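PDB 2RIF: conserved protein with 2 CBS domains from Pyrobaculum aerophilum, which binds AMP at two sites between its paired CBS domains and probably acts as an adenine-nucleotide-sensing module, its exact cellular role being unknown. Local coordinates for residues Thr23-Ala28 with Leu67-Pro72; Leu38-Ala43 with Gly111-Val116; Arg102-Val107 with Gly115-Arg120. All coordinates share one frame; numbering follows the deposited sequence.

Interaction 1: residues Thr23-Ala28 with Leu67-Pro72; sequences TIREVA and LDLDGP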
loop_
_atom_site.group_PDB
_atom_site.type_symbol
_atom_site.label_atom_id
_atom_site.label_comp_id
_atom_site.label_asym_id
_atom_site.label_seq_id
_atom_site.Cartn_x
_atom_site.Cartn_y
_atom_site.Cartn_z
ATOM N N THR A 23 7.855 -1.055 -19.888
ATOM C CA THR A 23 6.575 -0.373 -20.055
ATOM C C THR A 23 5.804 -0.393 -18.736
ATOM O O THR A 23 6.220 -1.045 -17.774
ATOM C CB THR A 23 5.706 -1.037 -21.151
ATOM O OG1 THR A 23 5.327 -2.356 -20.741
ATOM C CG2 THR A 23 6.456 -1.105 -22.479
ATOM N N ILE A 24 4.680 0.317 -18.698
ATOM C CA ILE A 24 3.837 0.351 -17.506
ATOM C C ILE A 24 3.207 -1.020 -17.244
ATOM O O ILE A 24 3.163 -1.473 -16.101
ATOM C CB ILE A 24 2.733 1.433 -17.612
ATOM C CG1 ILE A 24 3.358 2.831 -17.665
ATOM C CG2 ILE A 24 1.777 1.344 -16.429
ATOM C CD1 ILE A 24 2.358 3.942 -17.920
ATOM N N ARG A 25 2.733 -1.681 -18.299
ATOM C CA ARG A 25 2.116 -3.006 -18.159
ATOM C C ARG A 25 3.137 -4.067 -17.744
ATOM O O ARG A 25 2.821 -4.954 -16.950
ATOM C CB ARG A 25 1.423 -3.434 -19.456
ATOM C CG ARG A 25 0.504 -4.638 -19.276
ATOM C CD ARG A 25 -0.111 -5.099 -20.586
ATOM N NE ARG A 25 -0.906 -4.055 -21.235
ATOM C CZ ARG A 25 -2.131 -3.686 -20.862
ATOM N NH1 ARG A 25 -2.740 -4.260 -19.827
ATOM N NH2 ARG A 25 -2.757 -2.724 -21.535
ATOM N N GLU A 26 4.350 -3.977 -18.289
ATOM C CA GLU A 26 5.437 -4.889 -17.921
ATOM C C GLU A 26 5.764 -4.807 -16.428
ATOM O O GLU A 26 6.134 -5.809 -15.814
ATOM C CB GLU A 26 6.692 -4.610 -18.760
ATOM C CG GLU A 26 6.625 -5.186 -20.177
ATOM C CD GLU A 26 7.803 -4.779 -21.054
ATOM O OE1 GLU A 26 8.674 -4.012 -20.590
ATOM O OE2 GLU A 26 7.857 -5.232 -22.218
ATOM N N VAL A 27 5.626 -3.615 -15.851
ATOM C CA VAL A 27 5.805 -3.434 -14.412
ATOM C C VAL A 27 4.625 -4.051 -13.656
ATOM O O VAL A 27 4.819 -4.769 -12.672
ATOM C CB VAL A 27 5.935 -1.947 -14.032
ATOM C CG1 VAL A 27 6.050 -1.791 -12.524
ATOM C CG2 VAL A 27 7.138 -1.325 -14.727
ATOM N N ALA A 28 3.409 -3.771 -14.128
ATOM C CA ALA A 28 2.188 -4.312 -13.521
ATOM C C ALA A 28 2.207 -5.837 -13.466
ATOM O O ALA A 28 1.796 -6.431 -12.468
ATOM C CB ALA A 28 0.960 -3.833 -14.282
ATOM N N LEU A 67 -3.919 6.591 -19.394
ATOM C CA LEU A 67 -2.648 6.603 -20.104
ATOM C C LEU A 67 -2.503 5.312 -20.899
ATOM O O LEU A 67 -3.181 4.320 -20.620
ATOM C CB LEU A 67 -1.479 6.726 -19.122
ATOM C CG LEU A 67 -1.461 7.941 -18.190
ATOM C CD1 LEU A 67 -0.258 7.873 -17.260
ATOM C CD2 LEU A 67 -1.461 9.239 -18.981
ATOM N N ASP A 68 -1.626 5.334 -21.896
ATOM C CA ASP A 68 -1.300 4.132 -22.651
ATOM C C ASP A 68 -0.432 3.245 -21.760
ATOM O O ASP A 68 0.725 3.572 -21.491
ATOM C CB ASP A 68 -0.561 4.496 -23.943
ATOM C CG ASP A 68 -0.148 3.279 -24.752
ATOM O OD1 ASP A 68 0.884 3.364 -25.450
ATOM O OD2 ASP A 68 -0.844 2.241 -24.695
ATOM N N LEU A 69 -0.997 2.128 -21.302
ATOM C CA LEU A 69 -0.288 1.218 -20.395
ATOM C C LEU A 69 0.875 0.476 -21.070
ATOM O O LEU A 69 1.679 -0.167 -20.391
ATOM C CB LEU A 69 -1.258 0.218 -19.748
ATOM C CG LEU A 69 -2.199 0.785 -18.678
ATOM C CD1 LEU A 69 -3.397 1.493 -19.287
ATOM C CD2 LEU A 69 -2.666 -0.314 -17.745
ATOM N N ASP A 70 0.957 0.560 -22.399
ATOM C CA ASP A 70 2.102 0.035 -23.145
ATOM C C ASP A 70 3.175 1.108 -23.361
ATOM O O ASP A 70 4.197 0.852 -24.002
ATOM C CB ASP A 70 1.650 -0.553 -24.487
ATOM C CG ASP A 70 0.846 -1.831 -24.326
ATOM O OD1 ASP A 70 1.161 -2.632 -23.418
ATOM O OD2 ASP A 70 -0.097 -2.040 -25.118
ATOM N N GLY A 71 2.942 2.305 -22.827
ATOM C CA GLY A 71 3.945 3.366 -22.838
ATOM C C GLY A 71 5.003 3.093 -21.782
ATOM O O GLY A 71 4.841 2.186 -20.964
ATOM N N PRO A 72 6.090 3.883 -21.782
ATOM C CA PRO A 72 7.179 3.653 -20.836
ATOM C C PRO A 72 6.762 3.916 -19.389
ATOM O O PRO A 72 5.887 4.746 -19.138
ATOM C CB PRO A 72 8.248 4.655 -21.283
ATOM C CG PRO A 72 7.489 5.748 -21.927
ATOM C CD PRO A 72 6.309 5.096 -22.589
HETATM O O HOH W 1 3.736 -3.407 -22.853
#
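Arg25 lays the flat end of its side chain over Leu69, with NH2 3.8 Å from Leu69 CB, and turns the edge of the same guanidinium to Asp70. With CG anti to the backbone N (chi1 -167°) and a bend at chi3, the chain curls back across the turn that starts at Asp68 and ends at Gly71, a type I beta turn. At that edge NE meets Asp70 OD1 at 3.3 Å in a salt bridge whose hydrogen bond is weak; the carboxylate plane is turned 63° from that of the guanidinium, and OD1 is the oxygen that makes the contact. A water bound to Asp70 OD1 also joins Thr23 OG1, tying the turn to the N-cap residue of helix 24-34. Thr23 and Glu26 form a capping box: Glu26 N donates to Thr23 OG1, and Thr23 N donates to Glu26 OE1. The two amides between these, of Ile24 and Arg25, are used by the turn, Ile24 N giving its hydrogen to Gly71 O (2.9 Å) and Arg25 N to Leu69 O (2.8 Å). Ile24 lies buried against this backbone, its CB 3.4 Å from Leu69 O and its CG1 beside Pro72 O, while its side chain also touches Ile76. Leu69 and Ala28 pack on Val63 of the second subunit, and Arg66 of that subunit brings a like charge close to Arg25. The loop that follows helix 56-64 thus supplies carbonyl acceptors to first-turn amides of helix 24-34, and the carboxylate of Asp70 probably offsets some of the positive charge gathered around Arg25.

Interaction 2: residues Leu38-Ala43 with Gly111-Val116; sequences LAVLTA and GELVGV. With AMP (adenosine monophosphate), chain G.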
loop_
_atom_site.group_PDB
_atom_site.type_symbol
_atom_site.label_atom_id
_atom_site.label_comp_id
_atom_site.label_asym_id
_atom_site.label_seq_id
_atom_site.Cartn_x
_atom_site.Cartn_y
_atom_site.Cartn_z
ATOM N N LEU A 38 5.713 -2.558 -4.925
ATOM C CA LEU A 38 6.695 -1.680 -5.557
ATOM C C LEU A 38 7.652 -2.476 -6.437
ATOM O O LEU A 38 7.925 -3.646 -6.170
ATOM C CB LEU A 38 7.493 -0.944 -4.478
ATOM C CG LEU A 38 8.385 0.226 -4.907
ATOM C CD1 LEU A 38 7.605 1.537 -4.870
ATOM C CD2 LEU A 38 9.608 0.315 -4.008
ATOM N N ALA A 39 8.139 -1.831 -7.496
ATOM C CA ALA A 39 9.159 -2.405 -8.371
ATOM C C ALA A 39 10.258 -1.375 -8.589
ATOM O O ALA A 39 9.975 -0.211 -8.872
ATOM C CB ALA A 39 8.549 -2.813 -9.699
ATOM N N VAL A 40 11.509 -1.804 -8.448
ATOM C CA VAL A 40 12.657 -0.921 -8.640
ATOM C C VAL A 40 13.077 -0.935 -10.105
ATOM O O VAL A 40 13.286 -1.998 -10.680
ATOM C CB VAL A 40 13.861 -1.366 -7.782
ATOM C CG1 VAL A 40 15.015 -0.389 -7.936
ATOM C CG2 VAL A 40 13.459 -1.492 -6.315
ATOM N N LEU A 41 13.188 0.241 -10.713
ATOM C CA LEU A 41 13.685 0.344 -12.079
ATOM C C LEU A 41 15.191 0.584 -12.038
ATOM O O LEU A 41 15.656 1.530 -11.400
ATOM C CB LEU A 41 12.974 1.462 -12.840
ATOM C CG LEU A 41 11.458 1.296 -12.986
ATOM C CD1 LEU A 41 10.877 2.462 -13.770
ATOM C CD2 LEU A 41 11.095 -0.030 -13.648
ATOM N N THR A 42 15.944 -0.286 -12.708
ATOM C CA THR A 42 17.401 -0.230 -12.693
ATOM C C THR A 42 17.951 0.361 -13.988
ATOM O O THR A 42 17.261 0.396 -15.009
ATOM C CB THR A 42 18.006 -1.627 -12.477
ATOM O OG1 THR A 42 17.648 -2.489 -13.566
ATOM C CG2 THR A 42 17.501 -2.225 -11.170
ATOM N N ALA A 43 19.201 0.813 -13.933
ATOM C CA ALA A 43 19.844 1.466 -15.072
ATOM C C ALA A 43 19.998 0.531 -16.273
ATOM O O ALA A 43 19.932 -0.692 -16.140
ATOM C CB ALA A 43 21.201 2.026 -14.663
ATOM N N GLY A 111 26.150 2.031 -3.462
ATOM C CA GLY A 111 24.913 2.533 -4.065
ATOM C C GLY A 111 24.237 1.514 -4.966
ATOM O O GLY A 111 23.522 1.883 -5.898
ATOM N N GLU A 112 24.458 0.232 -4.677
ATOM C CA GLU A 112 23.911 -0.867 -5.472
ATOM C C GLU A 112 22.678 -1.449 -4.788
ATOM O O GLU A 112 22.598 -1.468 -3.560
ATOM C CB GLU A 112 24.960 -1.966 -5.657
ATOM C CG GLU A 112 26.320 -1.457 -6.124
ATOM C CD GLU A 112 27.323 -2.573 -6.371
ATOM O OE1 GLU A 112 27.198 -3.651 -5.751
ATOM O OE2 GLU A 112 28.249 -2.364 -7.185
ATOM N N LEU A 113 21.733 -1.939 -5.588
ATOM C CA LEU A 113 20.472 -2.472 -5.069
ATOM C C LEU A 113 20.672 -3.773 -4.291
ATOM O O LEU A 113 20.984 -4.812 -4.875
ATOM C CB LEU A 113 19.478 -2.705 -6.214
ATOM C CG LEU A 113 18.097 -3.250 -5.832
ATOM C CD1 LEU A 113 17.411 -2.339 -4.825
ATOM C CD2 LEU A 113 17.232 -3.432 -7.069
ATOM N N VAL A 114 20.487 -3.700 -2.974
ATOM C CA VAL A 114 20.568 -4.872 -2.102
ATOM C C VAL A 114 19.181 -5.489 -1.939
ATOM O O VAL A 114 19.016 -6.707 -2.041
ATOM C CB VAL A 114 21.131 -4.506 -0.712
ATOM C CG1 VAL A 114 21.146 -5.726 0.199
ATOM C CG2 VAL A 114 22.530 -3.923 -0.845
ATOM N N GLY A 115 18.188 -4.642 -1.681
ATOM C CA GLY A 115 16.810 -5.099 -1.528
ATOM C C GLY A 115 15.826 -3.963 -1.324
ATOM O O GLY A 115 16.168 -2.789 -1.491
ATOM N N VAL A 116 14.597 -4.323 -0.966
ATOM C CA VAL A 116 13.540 -3.351 -0.712
ATOM C C VAL A 116 12.808 -3.704 0.575
ATOM O O VAL A 116 12.413 -4.850 0.781
ATOM C CB VAL A 116 12.530 -3.309 -1.871
ATOM C CG1 VAL A 116 11.295 -2.489 -1.490
ATOM C CG2 VAL A 116 13.185 -2.756 -3.130
HETATM P P AMP G . 4.495 -5.372 -0.264
HETATM O O1P AMP G . 3.110 -5.768 -0.688
HETATM O O2P AMP G . 5.404 -5.045 -1.423
HETATM O O3P AMP G . 4.556 -4.392 0.879
HETATM O "O5'" AMP G . 5.036 -6.733 0.402
HETATM C "C5'" AMP G . 5.951 -7.617 -0.238
HETATM C "C4'" AMP G . 7.034 -8.029 0.751
HETATM O "O4'" AMP G . 8.223 -8.349 0.024
HETATM C "C3'" AMP G . 7.392 -6.937 1.756
HETATM O "O3'" AMP G . 7.067 -7.355 3.086
HETATM C "C2'" AMP G . 8.878 -6.690 1.576
HETATM O "O2'" AMP G . 9.649 -7.269 2.631
HETATM C "C1'" AMP G . 9.240 -7.379 0.274
HETATM N N9 AMP G . 9.295 -6.442 -0.876
HETATM C C8 AMP G . 8.483 -5.398 -1.138
HETATM N N7 AMP G . 8.845 -4.783 -2.297
HETATM C C5 AMP G . 9.906 -5.448 -2.792
HETATM C C6 AMP G . 10.793 -5.350 -3.975
HETATM N N6 AMP G . 10.613 -4.377 -4.895
HETATM N N1 AMP G . 11.790 -6.260 -4.093
HETATM C C2 AMP G . 11.987 -7.236 -3.182
HETATM N N3 AMP G . 11.220 -7.379 -2.093
HETATM C C4 AMP G . 10.190 -6.538 -1.848
#
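Strands 38-42 and 113-116 run nearly antiparallel, at 164°, with their axes 8.9 Å apart at closest approach and no hydrogen bond between them, because they belong to the separate three-stranded sheets of two CBS domains that pack face to face. The gap is filled by side chains. Val40 and Val116 slide past each other in opposite directions, and their CG2 methyls come within 3.4 Å. With CG1 anti to its backbone N (chi1 -177°), Val40 holds that methyl out to Leu113, which reaches back tip to tip so that CD2 lies 3.9 Å from Val40 CG1. Leu38 crosses Val116 at about a right angle, Leu38 CD2 against Val116 CG1 at 4.1 Å, and its side chain also touches Ser55 and the second AMP. A classic beta bulge, in which Val114 and Gly115 both face Val106, lies between Leu113 and Val116, the two residues of this strand that meet Val40. This apolar layer continues into a nucleotide pocket: the adenine of AMP (chain G) rests against Val116, whose CB is 3.4 Å from the base atom C6. The exocyclic amino group of that base, N6, makes a weak hydrogen bond of 3.1 Å to Leu38 O.

Interaction 3: residues Arg102-Val107 with Gly115-Arg120; sequences RHVVVV and GVLSIR. With AMP (adenosine monophosphate), chain G; AMP (adenosine monophosphate), chain H.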
loop_
_atom_site.group_PDB
_atom_site.type_symbol
_atom_site.label_atom_id
_atom_site.label_comp_id
_atom_site.label_asym_id
_atom_site.label_seq_id
_atom_site.Cartn_x
_atom_site.Cartn_y
_atom_site.Cartn_z
ATOM N N ARG A 102 5.300 3.739 1.673
ATOM C CA ARG A 102 5.236 2.450 2.357
ATOM C C ARG A 102 6.373 1.523 1.927
ATOM O O ARG A 102 6.327 0.316 2.181
ATOM C CB ARG A 102 3.879 1.793 2.099
ATOM C CG ARG A 102 2.695 2.606 2.637
ATOM C CD ARG A 102 1.338 2.026 2.237
ATOM N NE ARG A 102 1.146 2.038 0.788
ATOM C CZ ARG A 102 0.012 1.722 0.168
ATOM N NH1 ARG A 102 -1.067 1.350 0.851
ATOM N NH2 ARG A 102 -0.034 1.769 -1.158
ATOM N N HIS A 103 7.391 2.090 1.281
ATOM C CA HIS A 103 8.573 1.334 0.863
ATOM C C HIS A 103 9.831 2.185 0.967
ATOM O O HIS A 103 9.770 3.413 0.873
ATOM C CB HIS A 103 8.440 0.851 -0.586
ATOM C CG HIS A 103 7.326 -0.123 -0.808
ATOM N ND1 HIS A 103 6.034 0.276 -1.077
ATOM C CD2 HIS A 103 7.314 -1.477 -0.821
ATOM C CE1 HIS A 103 5.273 -0.791 -1.236
ATOM N NE2 HIS A 103 6.024 -1.868 -1.085
ATOM N N VAL A 104 10.966 1.519 1.161
ATOM C CA VAL A 104 12.281 2.158 1.092
ATOM C C VAL A 104 13.257 1.199 0.408
ATOM O O VAL A 104 13.297 0.010 0.729
ATOM C CB VAL A 104 12.825 2.553 2.486
ATOM C CG1 VAL A 104 11.983 3.661 3.095
ATOM C CG2 VAL A 104 12.879 1.350 3.411
ATOM N N VAL A 105 14.030 1.724 -0.537
ATOM C CA VAL A 105 14.977 0.922 -1.305
ATOM C C VAL A 105 16.280 0.773 -0.529
ATOM O O VAL A 105 16.980 1.754 -0.287
ATOM C CB VAL A 105 15.284 1.567 -2.672
ATOM C CG1 VAL A 105 16.266 0.707 -3.461
ATOM C CG2 VAL A 105 14.000 1.785 -3.463
ATOM N N VAL A 106 16.609 -0.457 -0.147
ATOM C CA VAL A 106 17.834 -0.719 0.601
ATOM C C VAL A 106 19.009 -0.899 -0.359
ATOM O O VAL A 106 18.984 -1.784 -1.216
ATOM C CB VAL A 106 17.701 -1.970 1.491
ATOM C CG1 VAL A 106 18.955 -2.158 2.333
ATOM C CG2 VAL A 106 16.470 -1.859 2.385
ATOM N N VAL A 107 20.026 -0.050 -0.216
ATOM C CA VAL A 107 21.238 -0.132 -1.033
ATOM C C VAL A 107 22.473 -0.274 -0.147
ATOM O O VAL A 107 22.389 -0.113 1.071
ATOM C CB VAL A 107 21.407 1.111 -1.944
ATOM C CG1 VAL A 107 20.228 1.240 -2.900
ATOM C CG2 VAL A 107 21.571 2.380 -1.112
ATOM N N GLY A 115 18.188 -4.642 -1.681
ATOM C CA GLY A 115 16.810 -5.099 -1.528
ATOM C C GLY A 115 15.826 -3.963 -1.324
ATOM O O GLY A 115 16.168 -2.789 -1.491
ATOM N N VAL A 116 14.597 -4.323 -0.966
ATOM C CA VAL A 116 13.540 -3.351 -0.712
ATOM C C VAL A 116 12.808 -3.704 0.575
ATOM O O VAL A 116 12.413 -4.850 0.781
ATOM C CB VAL A 116 12.530 -3.309 -1.871
ATOM C CG1 VAL A 116 11.295 -2.489 -1.490
ATOM C CG2 VAL A 116 13.185 -2.756 -3.130
ATOM N N LEU A 117 12.631 -2.705 1.433
ATOM C CA LEU A 117 11.938 -2.874 2.699
ATOM C C LEU A 117 10.559 -2.233 2.578
ATOM O O LEU A 117 10.388 -1.254 1.848
ATOM C CB LEU A 117 12.744 -2.214 3.820
ATOM C CG LEU A 117 12.693 -2.848 5.207
ATOM C CD1 LEU A 117 13.208 -4.281 5.172
ATOM C CD2 LEU A 117 13.507 -2.007 6.177
ATOM N N SER A 118 9.588 -2.789 3.298
ATOM C CA SER A 118 8.200 -2.334 3.238
ATOM C C SER A 118 7.661 -2.023 4.628
ATOM O O SER A 118 8.154 -2.546 5.626
ATOM C CB SER A 118 7.335 -3.414 2.576
ATOM O OG SER A 118 5.953 -3.205 2.808
ATOM N N ILE A 119 6.633 -1.179 4.681
ATOM C CA ILE A 119 5.933 -0.878 5.934
ATOM C C ILE A 119 5.357 -2.159 6.562
ATOM O O ILE A 119 5.145 -2.232 7.770
ATOM C CB ILE A 119 4.802 0.158 5.707
ATOM C CG1 ILE A 119 4.314 0.737 7.036
ATOM C CG2 ILE A 119 3.642 -0.466 4.937
ATOM C CD1 ILE A 119 3.393 1.924 6.870
ATOM N N ARG A 120 5.107 -3.160 5.721
ATOM C CA ARG A 120 4.642 -4.473 6.159
ATOM C C ARG A 120 5.687 -5.179 7.038
ATOM O O ARG A 120 5.335 -5.898 7.974
ATOM C CB ARG A 120 4.320 -5.330 4.928
ATOM C CG ARG A 120 3.249 -6.374 5.136
ATOM C CD ARG A 120 3.051 -7.209 3.879
ATOM N NE ARG A 120 2.534 -6.420 2.758
ATOM C CZ ARG A 120 1.246 -6.189 2.498
ATOM N NH1 ARG A 120 0.282 -6.675 3.275
ATOM N NH2 ARG A 120 0.914 -5.456 1.440
HETATM P P AMP G . 4.495 -5.372 -0.264
HETATM O O1P AMP G . 3.110 -5.768 -0.688
HETATM O O2P AMP G . 5.404 -5.045 -1.423
HETATM O O3P AMP G . 4.556 -4.392 0.879
HETATM O "O5'" AMP G . 5.036 -6.733 0.402
HETATM C "C5'" AMP G . 5.951 -7.617 -0.238
HETATM C "C4'" AMP G . 7.034 -8.029 0.751
HETATM O "O4'" AMP G . 8.223 -8.349 0.024
HETATM C "C3'" AMP G . 7.392 -6.937 1.756
HETATM O "O3'" AMP G . 7.067 -7.355 3.086
HETATM C "C2'" AMP G . 8.878 -6.690 1.576
HETATM O "O2'" AMP G . 9.649 -7.269 2.631
HETATM C "C1'" AMP G . 9.240 -7.379 0.274
HETATM N N9 AMP G . 9.295 -6.442 -0.876
HETATM C C8 AMP G . 8.483 -5.398 -1.138
HETATM N N7 AMP G . 8.845 -4.783 -2.297
HETATM C C5 AMP G . 9.906 -5.448 -2.792
HETATM C C6 AMP G . 10.793 -5.350 -3.975
HETATM N N6 AMP G . 10.613 -4.377 -4.895
HETATM N N1 AMP G . 11.790 -6.260 -4.093
HETATM C C2 AMP G . 11.987 -7.236 -3.182
HETATM N N3 AMP G . 11.220 -7.379 -2.093
HETATM C C4 AMP G . 10.190 -6.538 -1.848
HETATM P P AMP H . 3.526 3.068 -1.891
HETATM O O1P AMP H . 2.446 3.636 -1.010
HETATM O O2P AMP H . 4.806 2.753 -1.159
HETATM O O3P AMP H . 3.068 1.963 -2.808
HETATM O "O5'" AMP H . 3.890 4.278 -2.896
HETATM C "C5'" AMP H . 3.117 5.483 -2.962
HETATM C "C4'" AMP H . 3.841 6.543 -3.780
HETATM O "O4'" AMP H . 5.137 6.777 -3.222
HETATM C "C3'" AMP H . 4.057 6.107 -5.217
HETATM O "O3'" AMP H . 3.870 7.217 -6.102
HETATM C "C2'" AMP H . 5.483 5.603 -5.247
HETATM O "O2'" AMP H . 6.098 5.772 -6.527
HETATM C "C1'" AMP H . 6.161 6.420 -4.156
HETATM N N9 AMP H . 7.225 5.644 -3.479
HETATM C C8 AMP H . 7.057 4.532 -2.738
HETATM N N7 AMP H . 8.238 4.072 -2.258
HETATM C C5 AMP H . 9.190 4.909 -2.699
HETATM C C6 AMP H . 10.655 5.012 -2.564
HETATM N N6 AMP H . 11.346 4.100 -1.846
HETATM N N1 AMP H . 11.267 6.042 -3.190
HETATM C C2 AMP H . 10.585 6.954 -3.912
HETATM N N3 AMP H . 9.255 6.920 -4.068
HETATM C C4 AMP H . 8.517 5.942 -3.500
#
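Backbone hydrogen bonds join strands 103-107 and 113-118 as the antiparallel beta hairpin of the second CBS domain. Val104 and Leu117 form a hydrogen-bonded pair, both bonds 2.9 Å between N and O, and Val106 pairs likewise with Gly115. Past the strand end, Ile119 N reaches Arg102 O from well above the carbonyl plane.

Apolar contacts cover the face bearing Val104, Val106 and Leu117: Val104 CG2 lies 3.6 Å from Leu117 CB, the two side chains pointing the same way, and Ala92 of helix 89-99 covers both.

Polar contacts grip two phosphates. The His103 ring, with CG beside its backbone N (chi1 -64°), stands edge-on between them, ND1 donating to O2P of AMP (chain H) at 2.8 Å and NE2 to O2P of AMP (chain G) at 3.3 Å. A leucine here would probably cost each phosphate one donor and break this link between the nucleotides, with Arg102 N still holding O2P of AMP (chain H). Arg102 NE donates to O1P of AMP (chain H) at 2.7 Å, and its NH2 forms a salt bridge with Glu56 of the second subunit. Arg120 NH2 meets O1P of AMP (chain G). Ser118, the N-cap of helix 119-123, accepts from Arg120 N while its OG donates to O3P of AMP (chain G) at 2.7 Å.

Interactions 2 and 3 share Gly115 and Val116 on strand 113-118, and their centres lie 10 Å apart. Both line the pocket of AMP (chain G): interaction 2 touches its adenine, interaction 3 grips its phosphate, and Val16, Gly37, Asp121 and Arg57 of the second subunit add further bonds. Leu38 CD2 packs 3.7 Å from His103 CB, linking the interface between the sheets to the histidine that serves both nucleotides. Interaction 1 is more peripheral, its centre 19 Å from that of interaction 2, and the side chain of Ile24 is about 12 Å from a bound AMP. It still meets interaction 2 directly, through Val27 CG1 and Ala39 CB at 3.9 Å. Interactions 1 and 3 do not touch each other, yet both reach the second subunit.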